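Local coordinates for carboxypeptidase 1 (PDB 5GIV), which probably removes amino acids one at a time from the C-terminus of peptides with broad specificity, sparing proline, as a zinc-dependent M32 carboxypeptidase, at residues V217-Y221 / T264-A268; F237-L241 / H270-Q275; Q230-P236 / I248-V252. All coordinates share one frame; numbering follows the deposited sequence.

Contact 1: residues V217-Y221 / T264-A268. With ZN (zinc ion), chain G.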
loop_
_atom_site.group_PDB
_atom_site.type_symbol
_atom_site.label_atom_id
_atom_site.label_comp_id
_atom_site.label_asym_id
_atom_site.label_seq_id
_atom_site.Cartn_x
_atom_site.Cartn_y
_atom_site.Cartn_z
ATOM N N VAL A 217 -5.647 23.343 -3.054
ATOM C CA VAL A 217 -5.128 24.257 -2.042
ATOM C C VAL A 217 -3.759 23.799 -1.551
ATOM O O VAL A 217 -2.799 24.576 -1.541
ATOM C CB VAL A 217 -6.129 24.399 -0.882
ATOM C CG1 VAL A 217 -5.501 25.199 0.259
ATOM C CG2 VAL A 217 -7.426 25.055 -1.373
ATOM N N ILE A 218 -3.636 22.537 -1.135
ATOM C CA ILE A 218 -2.350 22.131 -0.581
ATOM C C ILE A 218 -1.302 22.056 -1.679
ATOM O O ILE A 218 -0.104 22.239 -1.425
ATOM C CB ILE A 218 -2.454 20.801 0.193
ATOM C CG1 ILE A 218 -2.698 19.635 -0.764
ATOM C CG2 ILE A 218 -3.504 20.905 1.296
ATOM C CD1 ILE A 218 -2.754 18.289 -0.078
ATOM N N ARG A 219 -1.723 21.785 -2.912
ATOM C CA ARG A 219 -0.801 21.900 -4.031
ATOM C C ARG A 219 -0.215 23.306 -4.097
ATOM O O ARG A 219 1.001 23.473 -4.221
ATOM C CB ARG A 219 -1.513 21.533 -5.332
ATOM C CG ARG A 219 -0.630 21.561 -6.552
ATOM C CD ARG A 219 -1.029 22.680 -7.489
ATOM N NE ARG A 219 -2.195 22.344 -8.311
ATOM C CZ ARG A 219 -3.321 23.048 -8.329
ATOM N NH1 ARG A 219 -3.435 24.125 -7.571
ATOM N NH2 ARG A 219 -4.323 22.684 -9.114
ATOM N N ASP A 220 -1.070 24.335 -3.986
ATOM C CA ASP A 220 -0.573 25.710 -3.943
ATOM C C ASP A 220 0.265 25.954 -2.696
ATOM O O ASP A 220 1.219 26.731 -2.731
ATOM C CB ASP A 220 -1.719 26.725 -3.988
ATOM C CG ASP A 220 -2.528 26.655 -5.264
ATOM O OD1 ASP A 220 -2.083 25.995 -6.225
ATOM O OD2 ASP A 220 -3.594 27.311 -5.313
ATOM N N TYR A 221 -0.107 25.344 -1.568
ATOM C CA TYR A 221 0.716 25.469 -0.367
ATOM C C TYR A 221 2.160 25.059 -0.656
ATOM O O TYR A 221 3.108 25.686 -0.169
ATOM C CB TYR A 221 0.140 24.610 0.766
ATOM C CG TYR A 221 -0.962 25.239 1.615
ATOM C CD1 TYR A 221 -1.486 26.489 1.320
ATOM C CD2 TYR A 221 -1.463 24.567 2.727
ATOM C CE1 TYR A 221 -2.491 27.049 2.112
ATOM C CE2 TYR A 221 -2.447 25.109 3.517
ATOM C CZ TYR A 221 -2.961 26.352 3.213
ATOM O OH TYR A 221 -3.946 26.886 4.019
ATOM N N THR A 264 -7.402 18.116 5.746
ATOM C CA THR A 264 -6.409 18.040 4.683
ATOM C C THR A 264 -5.329 19.108 4.858
ATOM O O THR A 264 -4.134 18.807 4.778
ATOM C CB THR A 264 -7.099 18.147 3.320
ATOM O OG1 THR A 264 -7.884 16.971 3.098
ATOM C CG2 THR A 264 -6.086 18.290 2.194
ATOM N N LEU A 265 -5.728 20.355 5.146
ATOM C CA LEU A 265 -4.732 21.402 5.357
ATOM C C LEU A 265 -3.845 21.069 6.546
ATOM O O LEU A 265 -2.621 21.216 6.482
ATOM C CB LEU A 265 -5.417 22.757 5.564
ATOM C CG LEU A 265 -6.377 23.263 4.483
ATOM C CD1 LEU A 265 -6.751 24.723 4.713
ATOM C CD2 LEU A 265 -5.764 23.092 3.111
ATOM N N HIS A 266 -4.438 20.533 7.609
ATOM C CA HIS A 266 -3.671 20.160 8.789
ATOM C C HIS A 266 -2.623 19.102 8.458
ATOM O O HIS A 266 -1.426 19.300 8.702
ATOM C CB HIS A 266 -4.628 19.662 9.876
ATOM C CG HIS A 266 -3.951 19.275 11.154
ATOM N ND1 HIS A 266 -3.952 20.084 12.269
ATOM C CD2 HIS A 266 -3.257 18.163 11.497
ATOM C CE1 HIS A 266 -3.290 19.485 13.243
ATOM N NE2 HIS A 266 -2.856 18.319 12.800
ATOM N N GLU A 267 -3.051 17.957 7.902
ATOM C CA GLU A 267 -2.097 16.883 7.598
ATOM C C GLU A 267 -1.088 17.291 6.526
ATOM O O GLU A 267 0.075 16.869 6.580
ATOM C CB GLU A 267 -2.831 15.607 7.159
ATOM C CG GLU A 267 -3.762 14.984 8.202
ATOM C CD GLU A 267 -3.066 14.671 9.515
ATOM O OE1 GLU A 267 -1.853 14.363 9.510
ATOM O OE2 GLU A 267 -3.745 14.717 10.558
ATOM N N ALA A 268 -1.504 18.097 5.549
ATOM C CA ALA A 268 -0.547 18.620 4.582
ATOM C C ALA A 268 0.538 19.426 5.280
ATOM O O ALA A 268 1.711 19.367 4.893
ATOM C CB ALA A 268 -1.262 19.473 3.532
HETATM ZN ZN ZN G . -1.512 16.958 13.966
HETATM O O HOH W 1 -2.368 14.903 13.042
HETATM O O HOH W 2 -3.147 17.002 15.188
HETATM O O HOH W 3 -0.441 14.874 14.653
#
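Thr264 OG1 is gripped three ways: the side chains of Gln230 and Thr250 and the carbonyl oxygen of Ala260 all bond to it. Its methyl does the opposite job, with CG2 resting 3.8 Å from Ile218 CG2. The torsion explains the division, since CG2 stands anti to the backbone N and OG1 anti to the carbonyl carbon (chi1 -68°). Thr264 belongs to helix 257-275, the zinc helix of the HExxH motif, and here that helix packs on helix 207-221; the axes of the two short segments approach to 10.3 Å and cross at -29°. The interface is apolar and buried. Ile218 is its wedge: CG2 reaches Ala268 CB at 3.5 Å and is also close to Leu265 CD2, while CD1 comes near Thr264 CG2. Leu265 uses both of its methyls. Its CD2 also touches Val217 CG1 at 3.6 Å, and CD1 sits beside the phenol oxygen of Tyr221, the leucine and tyrosine side chains crossing at about a right angle. Val217 CG1 also lies over one face of the Tyr221 ring, towards the rim, which packs this corner from within helix 207-221 itself. Phe312 of helix 310-323 touches Val217, Tyr221 and Leu265 alike, and the Tyr221 ring meets Phe452 edge-to-face. Away from this greasy face, the same helix turns its chemistry to the metal. Glu267, the predicted proton donor/acceptor, takes a hydrogen bond from a zinc-bound water, 2.8 Å from OE2, and His266 NE2 binds the zinc ion at 2.2 Å.

Contact 2: residues F237-L241 / H270-Q275. With ZN (zinc ion), chain G.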
loop_
_atom_site.group_PDB
_atom_site.type_symbol
_atom_site.label_atom_id
_atom_site.label_comp_id
_atom_site.label_asym_id
_atom_site.label_seq_id
_atom_site.Cartn_x
_atom_site.Cartn_y
_atom_site.Cartn_z
ATOM N N PHE A 237 -4.323 11.342 9.048
ATOM C CA PHE A 237 -2.977 11.265 9.606
ATOM C C PHE A 237 -1.964 11.513 8.497
ATOM O O PHE A 237 -2.308 11.594 7.317
ATOM C CB PHE A 237 -2.728 9.917 10.290
ATOM C CG PHE A 237 -2.797 8.739 9.363
ATOM C CD1 PHE A 237 -3.996 8.087 9.137
ATOM C CD2 PHE A 237 -1.653 8.269 8.726
ATOM C CE1 PHE A 237 -4.063 6.989 8.288
ATOM C CE2 PHE A 237 -1.715 7.181 7.870
ATOM C CZ PHE A 237 -2.926 6.541 7.651
ATOM N N MET A 238 -0.706 11.648 8.900
ATOM C CA MET A 238 0.422 11.777 7.991
ATOM C C MET A 238 1.419 10.674 8.303
ATOM O O MET A 238 1.635 10.333 9.470
ATOM C CB MET A 238 1.075 13.162 8.115
ATOM C CG MET A 238 2.293 13.419 7.217
ATOM S SD MET A 238 3.875 12.990 7.981
ATOM C CE MET A 238 3.983 14.275 9.189
ATOM N N THR A 239 2.018 10.104 7.260
ATOM C CA THR A 239 2.975 9.026 7.461
ATOM C C THR A 239 4.022 9.071 6.358
ATOM O O THR A 239 3.707 9.371 5.203
ATOM C CB THR A 239 2.271 7.652 7.497
ATOM O OG1 THR A 239 3.232 6.610 7.704
ATOM C CG2 THR A 239 1.496 7.384 6.213
ATOM N N ARG A 240 5.260 8.761 6.723
ATOM C CA ARG A 240 6.384 8.783 5.797
ATOM C C ARG A 240 6.702 7.337 5.410
ATOM O O ARG A 240 7.169 6.556 6.246
ATOM C CB ARG A 240 7.600 9.437 6.449
ATOM C CG ARG A 240 8.873 9.384 5.604
ATOM C CD ARG A 240 10.066 9.985 6.345
ATOM N NE ARG A 240 10.278 11.422 6.169
ATOM C CZ ARG A 240 10.687 11.996 5.047
ATOM N NH1 ARG A 240 10.911 11.259 3.980
ATOM N NH2 ARG A 240 10.880 13.315 4.997
ATOM N N LEU A 241 6.468 6.983 4.150
ATOM C CA LEU A 241 6.808 5.645 3.676
ATOM C C LEU A 241 8.188 5.585 3.037
ATOM O O LEU A 241 8.619 4.499 2.632
ATOM C CB LEU A 241 5.754 5.133 2.684
ATOM C CG LEU A 241 4.425 4.666 3.289
ATOM C CD1 LEU A 241 3.738 5.765 4.097
ATOM C CD2 LEU A 241 3.473 4.136 2.214
ATOM N N HIS A 270 1.738 18.909 8.333
ATOM C CA HIS A 270 2.661 17.869 8.774
ATOM C C HIS A 270 3.552 17.421 7.626
ATOM O O HIS A 270 4.769 17.288 7.782
ATOM C CB HIS A 270 1.892 16.670 9.342
ATOM C CG HIS A 270 1.355 16.883 10.723
ATOM N ND1 HIS A 270 2.145 17.290 11.781
ATOM C CD2 HIS A 270 0.104 16.734 11.225
ATOM C CE1 HIS A 270 1.404 17.377 12.871
ATOM N NE2 HIS A 270 0.165 17.040 12.562
ATOM N N ALA A 271 2.956 17.179 6.457
ATOM C CA ALA A 271 3.707 16.590 5.353
ATOM C C ALA A 271 4.693 17.583 4.760
ATOM O O ALA A 271 5.791 17.198 4.332
ATOM C CB ALA A 271 2.753 16.083 4.274
ATOM N N LEU A 272 4.317 18.864 4.716
ATOM C CA LEU A 272 5.236 19.883 4.223
ATOM C C LEU A 272 6.518 19.890 5.035
ATOM O O LEU A 272 7.620 19.961 4.478
ATOM C CB LEU A 272 4.565 21.247 4.275
ATOM C CG LEU A 272 3.507 21.473 3.208
ATOM C CD1 LEU A 272 2.748 22.741 3.500
ATOM C CD2 LEU A 272 4.200 21.545 1.838
ATOM N N TYR A 273 6.387 19.815 6.360
ATOM C CA TYR A 273 7.547 19.725 7.232
ATOM C C TYR A 273 8.468 18.588 6.793
ATOM O O TYR A 273 9.664 18.797 6.561
ATOM C CB TYR A 273 7.070 19.556 8.673
ATOM C CG TYR A 273 8.145 19.562 9.725
ATOM C CD1 TYR A 273 9.477 19.812 9.406
ATOM C CD2 TYR A 273 7.826 19.299 11.042
ATOM C CE1 TYR A 273 10.454 19.807 10.381
ATOM C CE2 TYR A 273 8.780 19.296 12.012
ATOM C CZ TYR A 273 10.098 19.546 11.688
ATOM O OH TYR A 273 11.042 19.533 12.691
ATOM N N GLU A 274 7.925 17.370 6.691
ATOM C CA GLU A 274 8.740 16.221 6.302
ATOM C C GLU A 274 9.299 16.389 4.892
ATOM O O GLU A 274 10.452 16.029 4.627
ATOM C CB GLU A 274 7.920 14.926 6.395
ATOM C CG GLU A 274 7.491 14.540 7.808
ATOM C CD GLU A 274 8.639 14.128 8.709
ATOM O OE1 GLU A 274 8.488 14.227 9.944
ATOM O OE2 GLU A 274 9.695 13.704 8.195
ATOM N N GLN A 275 8.485 16.905 3.964
ATOM C CA GLN A 275 8.941 17.060 2.586
ATOM C C GLN A 275 10.017 18.125 2.446
ATOM O O GLN A 275 10.699 18.162 1.420
ATOM C CB GLN A 275 7.765 17.383 1.656
ATOM C CG GLN A 275 6.887 16.164 1.304
ATOM C CD GLN A 275 5.889 16.448 0.190
ATOM O OE1 GLN A 275 5.533 17.606 -0.077
ATOM N NE2 GLN A 275 5.431 15.390 -0.466
HETATM ZN ZN ZN G . -1.512 16.958 13.966
HETATM O O HOH W 1 -2.368 14.903 13.042
HETATM O O HOH W 2 -3.147 17.002 15.188
HETATM O O HOH W 3 -0.441 14.874 14.653
#
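Met238 opens the contact by laying its side chain on the zinc helix of the HExxH motif, where strand 238-242, an outer strand of the small mixed sheet, passes helix 257-275; the axes of 238-241 and 270-275 lie 28° apart. Its CG is anti to the backbone N (chi1 179°), which carries it out to Ala271 CB at 4.0 Å; a bend at chi2 then turns SD towards Glu274 CG, 3.9 Å away. The methionine thus lies against Ala271, Glu274 and His270, whose NE2 binds the zinc ion at 2.2 Å together with His266 and Glu296. The ND1 of that imidazole is hydrogen-bonded to His295. Arg240 is the next residue to reach across. Its NE donates a straight bond to Glu274 OE2 (3.1 Å, 164°), leaving nearly in the guanidinium plane but arriving above the carboxylate plane, the two groups being steeply inclined to each other. OE1 of the same buried glutamate is held by His295 and Gly289 N, so both carboxylate oxygens are occupied. With an alanine here in place of the arginine, Glu274 OE2 would probably be left without its charged mate, and a gap would be likely to open beside the helix. Arg240 NH2 adds a weak bond to Glu274 OE2 at 3.4 Å. The same NH2, at the edge of the guanidinium, lies 2.8 Å from Glu274 O, at an angle too poor for a hydrogen bond.

Contact 3: residues Q230-P236 / I248-V252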
loop_
_atom_site.group_PDB
_atom_site.type_symbol
_atom_site.label_atom_id
_atom_site.label_comp_id
_atom_site.label_asym_id
_atom_site.label_seq_id
_atom_site.Cartn_x
_atom_site.Cartn_y
_atom_site.Cartn_z
ATOM N N GLN A 230 -2.706 11.534 -1.170
ATOM C CA GLN A 230 -3.751 11.590 -0.156
ATOM C C GLN A 230 -4.775 10.490 -0.413
ATOM O O GLN A 230 -5.084 10.178 -1.566
ATOM C CB GLN A 230 -4.456 12.965 -0.139
ATOM C CG GLN A 230 -5.543 13.081 0.937
ATOM C CD GLN A 230 -6.219 14.454 0.995
ATOM O OE1 GLN A 230 -6.360 15.036 2.070
ATOM N NE2 GLN A 230 -6.641 14.967 -0.154
ATOM N N ASP A 231 -5.308 9.914 0.665
ATOM C CA ASP A 231 -6.368 8.918 0.579
ATOM C C ASP A 231 -7.351 9.135 1.725
ATOM O O ASP A 231 -7.110 9.931 2.634
ATOM C CB ASP A 231 -5.805 7.493 0.615
ATOM C CG ASP A 231 -4.888 7.194 -0.562
ATOM O OD1 ASP A 231 -5.407 6.840 -1.637
ATOM O OD2 ASP A 231 -3.649 7.323 -0.421
ATOM N N LEU A 232 -8.457 8.397 1.684
ATOM C CA LEU A 232 -9.507 8.493 2.692
ATOM C C LEU A 232 -9.328 7.423 3.759
ATOM O O LEU A 232 -9.049 6.262 3.446
ATOM C CB LEU A 232 -10.887 8.347 2.057
ATOM C CG LEU A 232 -11.348 9.453 1.124
ATOM C CD1 LEU A 232 -12.737 9.164 0.598
ATOM C CD2 LEU A 232 -11.368 10.741 1.905
ATOM N N THR A 233 -9.489 7.815 5.020
ATOM C CA THR A 233 -9.456 6.870 6.127
ATOM C C THR A 233 -10.444 7.329 7.194
ATOM O O THR A 233 -11.065 8.390 7.084
ATOM C CB THR A 233 -8.050 6.709 6.711
ATOM O OG1 THR A 233 -7.611 7.953 7.270
ATOM C CG2 THR A 233 -7.077 6.248 5.647
ATOM N N HIS A 234 -10.579 6.514 8.241
ATOM C CA HIS A 234 -11.447 6.885 9.349
ATOM C C HIS A 234 -10.871 8.081 10.098
ATOM O O HIS A 234 -11.613 8.982 10.504
ATOM C CB HIS A 234 -11.621 5.679 10.285
ATOM C CG HIS A 234 -12.719 5.828 11.300
ATOM N ND1 HIS A 234 -13.712 6.782 11.200
ATOM C CD2 HIS A 234 -12.997 5.114 12.418
ATOM C CE1 HIS A 234 -14.545 6.659 12.220
ATOM N NE2 HIS A 234 -14.133 5.655 12.975
ATOM N N HIS A 235 -9.550 8.112 10.275
ATOM C CA HIS A 235 -8.868 9.181 10.999
ATOM C C HIS A 235 -7.754 9.787 10.154
ATOM O O HIS A 235 -6.836 9.057 9.727
ATOM C CB HIS A 235 -8.323 8.663 12.330
ATOM C CG HIS A 235 -9.386 8.119 13.227
ATOM N ND1 HIS A 235 -10.275 8.933 13.899
ATOM C CD2 HIS A 235 -9.730 6.848 13.537
ATOM C CE1 HIS A 235 -11.107 8.185 14.602
ATOM N NE2 HIS A 235 -10.800 6.915 14.398
ATOM N N PRO A 236 -7.807 11.083 9.856
ATOM C CA PRO A 236 -6.717 11.717 9.103
ATOM C C PRO A 236 -5.382 11.567 9.824
ATOM O O PRO A 236 -5.304 11.669 11.048
ATOM C CB PRO A 236 -7.143 13.189 9.040
ATOM C CG PRO A 236 -8.608 13.171 9.217
ATOM C CD PRO A 236 -8.902 12.024 10.142
ATOM N N ILE A 248 -0.630 11.508 3.167
ATOM C CA ILE A 248 -1.607 12.088 4.070
ATOM C C ILE A 248 -2.961 11.441 3.800
ATOM O O ILE A 248 -3.217 10.905 2.721
ATOM C CB ILE A 248 -1.690 13.632 3.924
ATOM C CG1 ILE A 248 -2.158 14.025 2.527
ATOM C CG2 ILE A 248 -0.340 14.282 4.197
ATOM C CD1 ILE A 248 -2.399 15.505 2.397
ATOM N N THR A 249 -3.823 11.466 4.811
ATOM C CA THR A 249 -5.179 10.963 4.664
ATOM C C THR A 249 -6.141 11.969 5.269
ATOM O O THR A 249 -5.783 12.734 6.169
ATOM C CB THR A 249 -5.365 9.581 5.321
ATOM O OG1 THR A 249 -5.158 9.684 6.735
ATOM C CG2 THR A 249 -4.386 8.565 4.732
ATOM N N THR A 250 -7.371 11.960 4.764
ATOM C CA THR A 250 -8.402 12.882 5.207
ATOM C C THR A 250 -9.716 12.119 5.331
ATOM O O THR A 250 -9.809 10.933 4.990
ATOM C CB THR A 250 -8.535 14.075 4.247
ATOM O OG1 THR A 250 -9.306 15.116 4.865
ATOM C CG2 THR A 250 -9.198 13.644 2.926
ATOM N N ARG A 251 -10.728 12.809 5.853
ATOM C CA ARG A 251 -12.052 12.238 6.067
ATOM C C ARG A 251 -13.094 13.238 5.601
ATOM O O ARG A 251 -13.009 14.420 5.944
ATOM C CB ARG A 251 -12.247 11.891 7.541
ATOM C CG ARG A 251 -13.670 11.741 7.975
ATOM C CD ARG A 251 -13.724 11.835 9.491
ATOM N NE ARG A 251 -13.211 13.120 9.973
ATOM C CZ ARG A 251 -12.677 13.307 11.177
ATOM N NH1 ARG A 251 -12.573 12.285 12.027
ATOM N NH2 ARG A 251 -12.242 14.512 11.531
ATOM N N VAL A 252 -14.064 12.778 4.814
ATOM C CA VAL A 252 -15.005 13.663 4.141
ATOM C C VAL A 252 -16.399 13.467 4.713
ATOM O O VAL A 252 -16.884 12.333 4.807
ATOM C CB VAL A 252 -15.012 13.424 2.625
ATOM C CG1 VAL A 252 -15.910 14.460 1.935
ATOM C CG2 VAL A 252 -13.598 13.477 2.090
HETATM O O HOH W 4 -2.325 8.358 1.530
#
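Asp231 and Thr250 mark the tight half of this contact, a parallel strand pair in which 230-232 runs beside 245-250 in a three-stranded mixed sheet. Asp231 N bonds Ile248 O, Thr250 N returns to Asp231 O at 3.0 Å, and Thr233 N takes up Thr250 O at 3.1 Å in a fairly straight bond (162°). A water donates to both Asp231 OD2 and Ile248 O, while Asp231 OD1 forms a salt bridge with Arg229. On the face carrying Gln230, Ile248 and Thr250, the extended glutamine lies against Ile248 CG1 and brings OE1 to 3.3 Å from Thr250 CG2; both OE1 and Thr250 OG1 meet Thr264 of the zinc helix. Thr249, on the face of Asp231, starts a chain of hydrogen bonds into the following turn. Its OG1 donates to Thr233 OG1 at 3.0 Å, and Thr233 OG1 in turn donates to His235 O at 2.8 Å, from well above the carbonyl plane. Phe237 N also bonds Thr249 OG1, so the turn after strand 230-232 is drawn back onto the sheet. Pro236 packs here too, its CB 3.2 Å from Thr249 O and its ring against Glu267 of the HExxH motif, the Pro236 side chain lying about 8 Å from the zinc ion.

Towards solvent the packing thins. Leu232 CD2 meets Val252 CG2 at 3.5 Å, and Arg251, bent at chi3 (60°), swings back so that Pro236 CD sits over the centre of one guanidinium face. His234 and His235 are exposed nearby. The chemistry implies a turn held from inside by backbone and threonine bonds, with the Arg251 guanidinium resting on proline at its outer side; if protonated, His235 would probably be a mildly unfavourable neighbour for that arginine.

Contacts 1 and 2 share helix 257-275 and touch the same zinc ion, one through His266, the other through His270. Both are buried, yet contact 1 is a purely apolar helix-helix seam, whereas contact 2 mixes methionine packing with a salt bridge and lies nearer the centre of the chain. Contact 3 is partly buried, works chiefly through backbone and hydroxyl bonds, and opens to solvent at its turn. It is nested in the chain loop that contact 1 closes, and it meets contact 2 in the sheet, where Phe237 O lies 2.9 Å from Thr249 N. Ile248 packs on Ala271, joining the sheet to the helix that carries both zinc-binding histidines.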